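Chitinase A (Cycas revoluta, PDB 4R5E) probably hydrolyses the beta-1,4 linkages of chitin as a class V chitinase of glycoside hydrolase family 18, and here holds the parts of an allosamidin-type inhibitor. Local coordinates at residues W10-V15 and L31-A36; V189-F194 and F215-G220; Y119-P124 and T173-Q178. All coordinates share one frame; numbering follows the deposited sequence.

In the fold
Each of the three contacts has a segment that reaches the bound sugars or allosamizoline: Y13 and F35 in contact 1, M190, Y192 and D193 in contact 2, E120 in contact 3. The packing of 191-194 on 215-217 lies behind the cleft. Contact 1 joins two neighbouring barrel strands and contact 2 sits on the far side of the chain's centre, their own centres about 23 Å apart and their nearest atoms about 8 Å. Contact 3 lies about 15 Å from contact 2, centre to centre, and touches it: M190 SD is 3.4 Å from E120 OE2, beside the allosamizoline. Contact 1 comes within about 6 Å of contact 3, nearest atoms, without touching it.

Contact 1 (W10-V15 and L31-A36); sequences WPAYSV and LYYAFA. With NAA (2-acetamido-2-deoxy-beta-D-allopyranose), chain B.
W10-P11 and Y32-A34 run as neighbouring parallel strands, W10 paired with Y33 and P11 with A34. Hydrogen bonds from W10 N to Y32 O (2.8 Å) and from A34 N to W10 O (3.0 Å) join them. A third, from A12 N to A34 O (2.8 Å), carries the pairing one residue beyond the strand, into the 3-10 turn at 12-14, and a CA-H...O contact from P11 CA to A34 O (3.3 Å) supplements it. Water 1 donates to the same A34 O and accepts from Y13 N.

W10 and Y33 emerge on one side of the sheet and lie side by side, both with CG anti to the backbone N (chi1 179° and -179°). The W10 six-membered ring turns its edge toward the face of Y33 in an offset edge-to-face pair, planes at 60°, W10 CZ3 reaching Y33 CE2 at 3.6 Å. A12 CB meets the phenol end, 3.5 Å from Y33 OH. Just past the strand, the Y13 ring lies with one face against C5 of the bound sugar. Such strand ends opening into ligand-lined loops are characteristic of the TIM-barrel substrate cleft of family 18 enzymes.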
loop_
_atom_site.group_PDB
_atom_site.type_symbol
_atom_site.label_atom_id
_atom_site.label_comp_id
_atom_site.label_asym_id
_atom_site.label_seq_id
_atom_site.Cartn_x
_atom_site.Cartn_y
_atom_site.Cartn_z
ATOM N N TRP A 10 -6.859 -5.942 0.161
ATOM C CA TRP A 10 -7.713 -6.639 -0.796
ATOM C C TRP A 10 -8.519 -5.608 -1.580
ATOM O O TRP A 10 -9.281 -4.854 -0.982
ATOM C CB TRP A 10 -8.667 -7.606 -0.095
ATOM C CG TRP A 10 -9.558 -8.291 -1.080
ATOM C CD1 TRP A 10 -9.219 -9.327 -1.902
ATOM C CD2 TRP A 10 -10.915 -7.948 -1.404
ATOM N NE1 TRP A 10 -10.285 -9.668 -2.692
ATOM C CE2 TRP A 10 -11.339 -8.841 -2.405
ATOM C CE3 TRP A 10 -11.823 -6.999 -0.915
ATOM C CZ2 TRP A 10 -12.623 -8.806 -2.944
ATOM C CZ3 TRP A 10 -13.102 -6.965 -1.457
ATOM C CH2 TRP A 10 -13.490 -7.871 -2.457
ATOM N N PRO A 11 -8.358 -5.565 -2.914
ATOM C CA PRO A 11 -9.097 -4.597 -3.715
ATOM C C PRO A 11 -10.429 -5.155 -4.207
ATOM O O PRO A 11 -10.478 -6.243 -4.794
ATOM C CB PRO A 11 -8.147 -4.321 -4.878
ATOM C CG PRO A 11 -7.412 -5.612 -5.060
ATOM C CD PRO A 11 -7.485 -6.389 -3.762
ATOM N N ALA A 12 -11.501 -4.403 -3.975
ATOM C CA ALA A 12 -12.844 -4.842 -4.337
ATOM C C ALA A 12 -13.031 -5.112 -5.827
ATOM O O ALA A 12 -13.886 -5.921 -6.187
ATOM C CB ALA A 12 -13.879 -3.839 -3.847
ATOM N N TYR A 13 -12.231 -4.471 -6.682
ATOM C CA TYR A 13 -12.313 -4.730 -8.129
ATOM C C TYR A 13 -12.085 -6.197 -8.456
ATOM O O TYR A 13 -12.527 -6.660 -9.504
ATOM C CB TYR A 13 -11.316 -3.879 -8.947
ATOM C CG TYR A 13 -9.874 -4.390 -8.936
ATOM C CD1 TYR A 13 -9.508 -5.561 -9.616
ATOM C CD2 TYR A 13 -8.877 -3.696 -8.263
ATOM C CE1 TYR A 13 -8.200 -6.022 -9.600
ATOM C CE2 TYR A 13 -7.573 -4.152 -8.237
ATOM C CZ TYR A 13 -7.234 -5.312 -8.906
ATOM O OH TYR A 13 -5.938 -5.776 -8.877
ATOM N N SER A 14 -11.364 -6.913 -7.591
ATOM C CA SER A 14 -10.964 -8.289 -7.881
ATOM C C SER A 14 -11.977 -9.344 -7.436
ATOM O O SER A 14 -11.709 -10.538 -7.557
ATOM C CB SER A 14 -9.598 -8.582 -7.244
ATOM O OG SER A 14 -9.695 -8.746 -5.835
ATOM N N VAL A 15 -13.144 -8.918 -6.950
ATOM C CA VAL A 15 -14.090 -9.833 -6.301
ATOM C C VAL A 15 -14.519 -11.067 -7.117
ATOM O O VAL A 15 -14.692 -12.142 -6.547
ATOM C CB VAL A 15 -15.344 -9.081 -5.798
ATOM C CG1 VAL A 15 -16.208 -8.607 -6.965
ATOM C CG2 VAL A 15 -16.136 -9.947 -4.826
ATOM N N LEU A 31 -6.327 -6.819 7.658
ATOM C CA LEU A 31 -6.689 -6.882 6.243
ATOM C C LEU A 31 -7.530 -5.669 5.901
ATOM O O LEU A 31 -8.491 -5.350 6.602
ATOM C CB LEU A 31 -7.446 -8.169 5.922
ATOM C CG LEU A 31 -6.577 -9.425 5.862
ATOM C CD1 LEU A 31 -7.416 -10.682 5.961
ATOM C CD2 LEU A 31 -5.722 -9.433 4.607
ATOM N N TYR A 32 -7.158 -5.005 4.814
ATOM C CA TYR A 32 -7.794 -3.770 4.387
ATOM C C TYR A 32 -8.695 -4.019 3.192
ATOM O O TYR A 32 -8.310 -4.736 2.258
ATOM C CB TYR A 32 -6.752 -2.753 3.944
ATOM C CG TYR A 32 -5.955 -2.051 5.030
ATOM C CD1 TYR A 32 -5.191 -2.763 5.955
ATOM C CD2 TYR A 32 -5.917 -0.668 5.087
ATOM C CE1 TYR A 32 -4.438 -2.104 6.919
ATOM C CE2 TYR A 32 -5.152 -0.016 6.027
ATOM C CZ TYR A 32 -4.427 -0.727 6.936
ATOM O OH TYR A 32 -3.682 -0.021 7.858
ATOM N N TYR A 33 -9.870 -3.402 3.222
ATOM C CA TYR A 33 -10.788 -3.370 2.088
ATOM C C TYR A 33 -10.480 -2.093 1.319
ATOM O O TYR A 33 -10.553 -1.004 1.876
ATOM C CB TYR A 33 -12.235 -3.341 2.588
ATOM C CG TYR A 33 -13.313 -3.330 1.522
ATOM C CD1 TYR A 33 -13.597 -2.180 0.794
ATOM C CD2 TYR A 33 -14.073 -4.464 1.273
ATOM C CE1 TYR A 33 -14.597 -2.174 -0.175
ATOM C CE2 TYR A 33 -15.070 -4.464 0.316
ATOM C CZ TYR A 33 -15.325 -3.320 -0.406
ATOM O OH TYR A 33 -16.330 -3.316 -1.368
ATOM N N ALA A 34 -10.148 -2.221 0.037
ATOM C CA ALA A 34 -9.799 -1.076 -0.808
ATOM C C ALA A 34 -10.762 -1.024 -1.995
ATOM O O ALA A 34 -10.750 -1.952 -2.796
ATOM C CB ALA A 34 -8.371 -1.230 -1.297
ATOM N N PHE A 35 -11.583 0.020 -2.171
ATOM C CA PHE A 35 -11.597 1.279 -1.413
ATOM C C PHE A 35 -13.020 1.781 -1.240
ATOM O O PHE A 35 -13.869 1.582 -2.112
ATOM C CB PHE A 35 -10.866 2.378 -2.183
ATOM C CG PHE A 35 -9.409 2.127 -2.385
ATOM C CD1 PHE A 35 -8.500 2.420 -1.381
ATOM C CD2 PHE A 35 -8.939 1.629 -3.589
ATOM C CE1 PHE A 35 -7.145 2.202 -1.563
ATOM C CE2 PHE A 35 -7.586 1.414 -3.779
ATOM C CZ PHE A 35 -6.687 1.691 -2.766
ATOM N N ALA A 36 -13.271 2.473 -0.136
ATOM C CA ALA A 36 -14.438 3.339 -0.044
ATOM C C ALA A 36 -14.149 4.596 -0.869
ATOM O O ALA A 36 -12.988 5.010 -1.023
ATOM C CB ALA A 36 -14.725 3.703 1.402
HETATM C C1 NAA B . -7.949 -0.885 -11.031
HETATM C C2 NAA B . -8.988 -0.263 -11.963
HETATM C C3 NAA B . -9.877 -1.326 -12.594
HETATM C C4 NAA B . -9.031 -2.436 -13.206
HETATM C C5 NAA B . -8.086 -3.000 -12.151
HETATM C C6 NAA B . -7.198 -4.115 -12.693
HETATM C C7 NAA B . -9.577 1.990 -11.214
HETATM C C8 NAA B . -10.501 2.830 -10.378
HETATM N N2 NAA B . -9.804 0.676 -11.211
HETATM O O3 NAA B . -10.753 -1.873 -11.599
HETATM O O4 NAA B . -9.883 -3.466 -13.718
HETATM O O5 NAA B . -7.254 -1.945 -11.674
HETATM O O6 NAA B . -6.157 -3.566 -13.506
HETATM O O7 NAA B . -8.670 2.497 -11.857
HETATM O O HOH W 1 -10.761 -2.000 -5.724
#

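Contact 2 (V189-F194 and F215-G220); sequences VMAYDF and FTASVG. With AMI (allosamizoline), chain E.
F194 and A191 make the apolar contact with 215-217, against which 191-194 runs at 156°, roughly antiparallel. The F194 ring lies over the backbone at the start of the helix: F215 C sits above the centre of one face and T216 N above that face nearer the rim, with F215 O 3.4 Å from F194 CD2. At the far end of the ring, F194 CE2 approaches A217 N to 3.5 Å. The opposite face is covered by Y192 CA, so the ring is sandwiched between its own chain and the partner segment. Its CG lies beside the backbone N, anti to the carbonyl carbon (chi1 -56°), which lays the ring along 215-217. Two small aliphatic contacts complete the packing, A191 CB to A217 CB at 3.7 Å and F194 CB to F215 CB at 4.0 Å. With only methyls between them, A191 CA and A217 CA are 4.9 Å apart.

Polar interactions lie on the other side of 189-194. Y192 OH donates to allosamizoline O7 (3.0 Å), while allosamizoline O6 donates to D193 OD2 (2.8 Å); D193 OD1 has a salt bridge to R243, which helps to fix the carboxylate. M190 SD also packs against the ligand, 3.7 Å from O7. Y192 and D193 thus bond to the inhibitor and M190 packs on it, while A191 and F194 face 215-217. Consecutive inverse gamma turns centred on M190 and A191 accompany the change from strand to loop.

T216 occupies the N-cap position of helix 217-227, whose first turn rests against A191, in the loop that follows strand 186-190. That strand pairs with strands 155-161 and 234-247, A191 touches L236 of the latter, and F162 meets the F194 ring edge-to-face.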
loop_
_atom_site.group_PDB
_atom_site.type_symbol
_atom_site.label_atom_id
_atom_site.label_comp_id
_atom_site.label_asym_id
_atom_site.label_seq_id
_atom_site.Cartn_x
_atom_site.Cartn_y
_atom_site.Cartn_z
ATOM N N VAL A 189 3.977 2.585 4.327
ATOM C CA VAL A 189 5.005 3.208 3.491
ATOM C C VAL A 189 5.053 2.499 2.141
ATOM O O VAL A 189 5.381 1.313 2.082
ATOM C CB VAL A 189 6.400 3.135 4.162
ATOM C CG1 VAL A 189 7.458 3.813 3.297
ATOM C CG2 VAL A 189 6.362 3.763 5.553
ATOM N N MET A 190 4.741 3.232 1.073
ATOM C CA MET A 190 4.635 2.645 -0.262
ATOM C C MET A 190 6.019 2.611 -0.890
ATOM O O MET A 190 6.355 3.407 -1.772
ATOM C CB MET A 190 3.612 3.404 -1.109
ATOM C CG MET A 190 2.189 3.178 -0.599
ATOM S SD MET A 190 0.877 3.989 -1.517
ATOM C CE MET A 190 1.279 5.699 -1.195
ATOM N N ALA A 191 6.804 1.638 -0.427
ATOM C CA ALA A 191 8.223 1.511 -0.755
ATOM C C ALA A 191 8.411 0.702 -2.036
ATOM O O ALA A 191 9.105 -0.319 -2.062
ATOM C CB ALA A 191 8.958 0.868 0.408
ATOM N N TYR A 192 7.791 1.176 -3.109
ATOM C CA TYR A 192 7.848 0.498 -4.398
ATOM C C TYR A 192 7.415 1.466 -5.498
ATOM O O TYR A 192 7.166 2.638 -5.218
ATOM C CB TYR A 192 6.982 -0.773 -4.371
ATOM C CG TYR A 192 5.587 -0.576 -3.812
ATOM C CD1 TYR A 192 4.612 0.112 -4.522
ATOM C CD2 TYR A 192 5.250 -1.073 -2.563
ATOM C CE1 TYR A 192 3.341 0.289 -3.995
ATOM C CE2 TYR A 192 3.980 -0.905 -2.038
ATOM C CZ TYR A 192 3.033 -0.227 -2.757
ATOM O OH TYR A 192 1.775 -0.062 -2.215
ATOM N N ASP A 193 7.337 0.969 -6.732
ATOM C CA ASP A 193 7.012 1.765 -7.919
ATOM C C ASP A 193 8.064 2.847 -8.196
ATOM O O ASP A 193 7.755 3.921 -8.729
ATOM C CB ASP A 193 5.592 2.354 -7.842
ATOM C CG ASP A 193 4.512 1.333 -8.151
ATOM O OD1 ASP A 193 4.805 0.306 -8.796
ATOM O OD2 ASP A 193 3.350 1.574 -7.761
ATOM N N PHE A 194 9.316 2.526 -7.873
ATOM C CA PHE A 194 10.436 3.430 -8.122
ATOM C C PHE A 194 10.797 3.477 -9.594
ATOM O O PHE A 194 11.348 4.469 -10.068
ATOM C CB PHE A 194 11.682 2.986 -7.357
ATOM C CG PHE A 194 11.478 2.840 -5.879
ATOM C CD1 PHE A 194 10.786 3.801 -5.156
ATOM C CD2 PHE A 194 12.010 1.749 -5.196
ATOM C CE1 PHE A 194 10.603 3.665 -3.792
ATOM C CE2 PHE A 194 11.833 1.612 -3.831
ATOM C CZ PHE A 194 11.128 2.572 -3.125
ATOM N N PHE A 215 16.361 6.311 -5.030
ATOM C CA PHE A 215 15.008 5.762 -5.014
ATOM C C PHE A 215 15.033 4.323 -4.502
ATOM O O PHE A 215 14.968 3.381 -5.286
ATOM C CB PHE A 215 14.388 5.789 -6.416
ATOM C CG PHE A 215 14.084 7.165 -6.926
ATOM C CD1 PHE A 215 15.095 7.968 -7.445
ATOM C CD2 PHE A 215 12.784 7.655 -6.907
ATOM C CE1 PHE A 215 14.817 9.240 -7.921
ATOM C CE2 PHE A 215 12.500 8.924 -7.384
ATOM C CZ PHE A 215 13.517 9.718 -7.893
ATOM N N THR A 216 15.140 4.152 -3.190
ATOM C CA THR A 216 15.113 2.819 -2.588
ATOM C C THR A 216 14.284 2.806 -1.317
ATOM O O THR A 216 14.072 3.847 -0.680
ATOM C CB THR A 216 16.526 2.290 -2.257
ATOM O OG1 THR A 216 17.055 2.983 -1.122
ATOM C CG2 THR A 216 17.462 2.460 -3.439
ATOM N N ALA A 217 13.832 1.616 -0.939
ATOM C CA ALA A 217 13.033 1.460 0.273
ATOM C C ALA A 217 13.807 1.906 1.509
ATOM O O ALA A 217 13.246 2.564 2.389
ATOM C CB ALA A 217 12.567 0.017 0.431
ATOM N N SER A 218 15.092 1.557 1.570
ATOM C CA SER A 218 15.911 1.873 2.740
ATOM C C SER A 218 16.112 3.378 2.900
ATOM O O SER A 218 15.964 3.896 4.002
ATOM C CB SER A 218 17.264 1.144 2.688
ATOM O OG SER A 218 17.950 1.415 1.490
ATOM N N VAL A 219 16.424 4.071 1.808
ATOM C CA VAL A 219 16.581 5.533 1.840
ATOM C C VAL A 219 15.285 6.186 2.336
ATOM O O VAL A 219 15.308 7.071 3.191
ATOM C CB VAL A 219 16.989 6.092 0.458
ATOM C CG1 VAL A 219 16.829 7.608 0.386
ATOM C CG2 VAL A 219 18.426 5.707 0.140
ATOM N N GLY A 220 14.150 5.729 1.817
ATOM C CA GLY A 220 12.863 6.258 2.260
ATOM C C GLY A 220 12.610 6.034 3.736
ATOM O O GLY A 220 12.247 6.959 4.462
HETATM C C1 AMI E . -1.024 1.768 -4.346
HETATM C C2 AMI E . -2.354 2.517 -4.339
HETATM C C3 AMI E . -3.283 1.758 -5.276
HETATM C C4 AMI E . -2.305 1.140 -6.284
HETATM C C5 AMI E . -1.149 0.680 -5.399
HETATM C C6 AMI E . 0.177 0.325 -6.079
HETATM C C7 AMI E . -1.954 1.688 -2.290
HETATM C C8 AMI E . -3.078 1.888 -0.135
HETATM C C9 AMI E . -1.018 0.552 -0.351
HETATM N N2 AMI E . -2.768 2.396 -2.944
HETATM N N7 AMI E . -2.018 1.392 -1.005
HETATM O O3 AMI E . -4.274 2.623 -5.849
HETATM O O4 AMI E . -2.875 0.054 -7.016
HETATM O O6 AMI E . 0.705 1.424 -6.815
HETATM O O7 AMI E . -0.877 1.158 -3.072
#

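Contact 3 (Y119-P124 and T173-Q178); sequences YEYPEP and TEYPVQ. With AMI (allosamizoline), chain E; ACT (acetate ion), chain D.
Y175 and Y121 approach at a slant, Y175 OH lying 3.7 Å from Y121 CD1, and neither ring stacks on the other. Water 2 sits in the plane of the Y175 ring at its edge, 2.7 Å from Y175 OH and 2.8 Å from Y119 O, linking the two segments. One face of the Y121 ring carries E120 CB over its centre, a cis peptide joining these two residues; one face of Y119 is covered by P122 N, with Y121 C nearer the rim.

P122 meets Y175 at about a right angle, P122 CG 3.9 Å from Y175 CE1. The T173 methyl, CG2, lies between the backbone N and the carbonyl carbon; it packs on E123 CB (3.7 Å) and sits against the carbonyl P122 O (3.5 Å). T173 OG1 turns elsewhere, to Q125. P124, also preceded by a cis peptide, is at the N-cap position of helix 125-149.

E120 belongs to the DLDYE sequence characteristic of family 18 and is probably the proton donor, as in other family 18 chitinases. Its first side-chain bond points away from 173-178, and OE2 comes 3.2 Å from allosamizoline C2. A hydrogen bond with Y161 N and water 2 together hold the Y175 hydroxyl. The chemistry is therefore mostly apolar, and the packing of P122 and Y121 on Y175 holds the loop that carries E120.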
loop_
_atom_site.group_PDB
_atom_site.type_symbol
_atom_site.label_atom_id
_atom_site.label_comp_id
_atom_site.label_asym_id
_atom_site.label_seq_id
_atom_site.Cartn_x
_atom_site.Cartn_y
_atom_site.Cartn_z
ATOM N N TYR A 119 -4.290 8.882 0.072
ATOM C CA TYR A 119 -4.255 10.174 -0.594
ATOM C C TYR A 119 -2.848 10.357 -1.154
ATOM O O TYR A 119 -1.892 10.533 -0.399
ATOM C CB TYR A 119 -4.583 11.274 0.422
ATOM C CG TYR A 119 -4.495 12.711 -0.064
ATOM C CD1 TYR A 119 -4.520 13.035 -1.419
ATOM C CD2 TYR A 119 -4.434 13.757 0.854
ATOM C CE1 TYR A 119 -4.459 14.355 -1.839
ATOM C CE2 TYR A 119 -4.378 15.075 0.448
ATOM C CZ TYR A 119 -4.384 15.372 -0.900
ATOM O OH TYR A 119 -4.329 16.683 -1.313
ATOM N N GLU A 120 -2.731 10.300 -2.477
ATOM C CA GLU A 120 -1.431 10.310 -3.146
ATOM C C GLU A 120 -1.325 11.522 -4.079
ATOM O O GLU A 120 -1.708 11.430 -5.244
ATOM C CB GLU A 120 -1.247 8.990 -3.905
ATOM C CG GLU A 120 -1.414 7.771 -3.002
ATOM C CD GLU A 120 -1.221 6.439 -3.704
ATOM O OE1 GLU A 120 -0.522 6.401 -4.740
ATOM O OE2 GLU A 120 -1.759 5.425 -3.210
ATOM N N TYR A 121 -0.828 12.672 -3.608
ATOM C CA TYR A 121 -0.250 12.886 -2.273
ATOM C C TYR A 121 -0.631 14.256 -1.760
ATOM O O TYR A 121 -1.013 15.125 -2.547
ATOM C CB TYR A 121 1.276 12.819 -2.340
ATOM C CG TYR A 121 1.766 11.563 -2.976
ATOM C CD1 TYR A 121 1.952 10.410 -2.228
ATOM C CD2 TYR A 121 2.005 11.515 -4.342
ATOM C CE1 TYR A 121 2.381 9.238 -2.822
ATOM C CE2 TYR A 121 2.438 10.356 -4.942
ATOM C CZ TYR A 121 2.623 9.225 -4.181
ATOM O OH TYR A 121 3.055 8.084 -4.805
ATOM N N PRO A 122 -0.508 14.469 -0.439
ATOM C CA PRO A 122 -0.771 15.778 0.157
ATOM C C PRO A 122 0.366 16.768 -0.097
ATOM O O PRO A 122 1.093 17.149 0.820
ATOM C CB PRO A 122 -0.924 15.456 1.648
ATOM C CG PRO A 122 -0.071 14.246 1.841
ATOM C CD PRO A 122 -0.279 13.443 0.591
ATOM N N GLU A 123 0.492 17.174 -1.353
ATOM C CA GLU A 123 1.453 18.186 -1.769
ATOM C C GLU A 123 0.805 18.989 -2.899
ATOM O O GLU A 123 -0.029 18.453 -3.630
ATOM C CB GLU A 123 2.779 17.539 -2.202
ATOM C CG GLU A 123 2.682 16.541 -3.353
ATOM C CD GLU A 123 2.664 17.186 -4.726
ATOM O OE1 GLU A 123 3.076 18.356 -4.857
ATOM O OE2 GLU A 123 2.238 16.515 -5.685
ATOM N N PRO A 124 1.185 20.270 -3.066
ATOM C CA PRO A 124 2.214 21.047 -2.370
ATOM C C PRO A 124 1.814 21.472 -0.954
ATOM O O PRO A 124 0.877 20.903 -0.389
ATOM C CB PRO A 124 2.420 22.250 -3.299
ATOM C CG PRO A 124 1.114 22.413 -3.977
ATOM C CD PRO A 124 0.610 21.022 -4.197
ATOM N N THR A 173 6.895 20.079 0.375
ATOM C CA THR A 173 6.376 19.848 1.715
ATOM C C THR A 173 6.928 18.524 2.239
ATOM O O THR A 173 7.777 17.899 1.603
ATOM C CB THR A 173 4.829 19.873 1.746
ATOM O OG1 THR A 173 4.381 19.858 3.108
ATOM C CG2 THR A 173 4.234 18.696 0.993
ATOM N N GLU A 174 6.476 18.112 3.411
ATOM C CA GLU A 174 6.956 16.871 3.990
ATOM C C GLU A 174 5.958 16.384 5.008
ATOM O O GLU A 174 5.182 17.173 5.543
ATOM C CB GLU A 174 8.328 17.064 4.635
ATOM C CG GLU A 174 8.361 17.995 5.833
ATOM C CD GLU A 174 9.777 18.352 6.232
ATOM O OE1 GLU A 174 10.410 19.148 5.511
ATOM O OE2 GLU A 174 10.256 17.840 7.267
ATOM N N TYR A 175 5.973 15.086 5.268
ATOM C CA TYR A 175 5.058 14.514 6.239
ATOM C C TYR A 175 5.447 14.963 7.648
ATOM O O TYR A 175 6.604 14.806 8.053
ATOM C CB TYR A 175 5.064 12.993 6.154
ATOM C CG TYR A 175 4.445 12.450 4.889
ATOM C CD1 TYR A 175 3.062 12.328 4.765
ATOM C CD2 TYR A 175 5.232 12.059 3.816
ATOM C CE1 TYR A 175 2.488 11.828 3.608
ATOM C CE2 TYR A 175 4.666 11.556 2.653
ATOM C CZ TYR A 175 3.291 11.439 2.551
ATOM O OH TYR A 175 2.733 10.926 1.391
ATOM N N PRO A 176 4.489 15.539 8.390
ATOM C CA PRO A 176 4.775 15.966 9.752
ATOM C C PRO A 176 4.754 14.767 10.688
ATOM O O PRO A 176 3.688 14.337 11.111
ATOM C CB PRO A 176 3.636 16.946 10.054
ATOM C CG PRO A 176 2.495 16.450 9.232
ATOM C CD PRO A 176 3.098 15.839 7.996
ATOM N N VAL A 177 5.926 14.221 11.007
ATOM C CA VAL A 177 5.982 12.910 11.672
ATOM C C VAL A 177 5.477 12.891 13.113
ATOM O O VAL A 177 4.887 11.904 13.543
ATOM C CB VAL A 177 7.385 12.255 11.586
ATOM C CG1 VAL A 177 7.803 12.104 10.129
ATOM C CG2 VAL A 177 8.420 13.042 12.377
ATOM N N GLN A 178 5.706 13.966 13.866
ATOM C CA GLN A 178 5.202 14.037 15.233
ATOM C C GLN A 178 3.670 14.072 15.245
ATOM O O GLN A 178 3.028 13.381 16.037
ATOM C CB GLN A 178 5.764 15.275 15.926
ATOM C CG GLN A 178 5.439 15.379 17.404
ATOM C CD GLN A 178 5.768 16.752 17.950
ATOM O OE1 GLN A 178 5.165 17.748 17.546
ATOM N NE2 GLN A 178 6.734 16.817 18.861
HETATM C C1 AMI E . -1.024 1.768 -4.346
HETATM C C2 AMI E . -2.354 2.517 -4.339
HETATM C C3 AMI E . -3.283 1.758 -5.276
HETATM C C4 AMI E . -2.305 1.140 -6.284
HETATM C C5 AMI E . -1.149 0.680 -5.399
HETATM C C6 AMI E . 0.177 0.325 -6.079
HETATM C C7 AMI E . -1.954 1.688 -2.290
HETATM C C8 AMI E . -3.078 1.888 -0.135
HETATM C C9 AMI E . -1.018 0.552 -0.351
HETATM N N2 AMI E . -2.768 2.396 -2.944
HETATM N N7 AMI E . -2.018 1.392 -1.005
HETATM O O3 AMI E . -4.274 2.623 -5.849
HETATM O O4 AMI E . -2.875 0.054 -7.016
HETATM O O6 AMI E . 0.705 1.424 -6.815
HETATM O O7 AMI E . -0.877 1.158 -3.072
HETATM C C ACT D . 5.972 17.397 13.027
HETATM O O ACT D . 4.772 17.066 13.205
HETATM O OXT ACT D . 6.919 16.567 13.087
HETATM C CH3 ACT D . 6.277 18.841 12.747
HETATM O O HOH W 2 0.131 10.280 1.515
#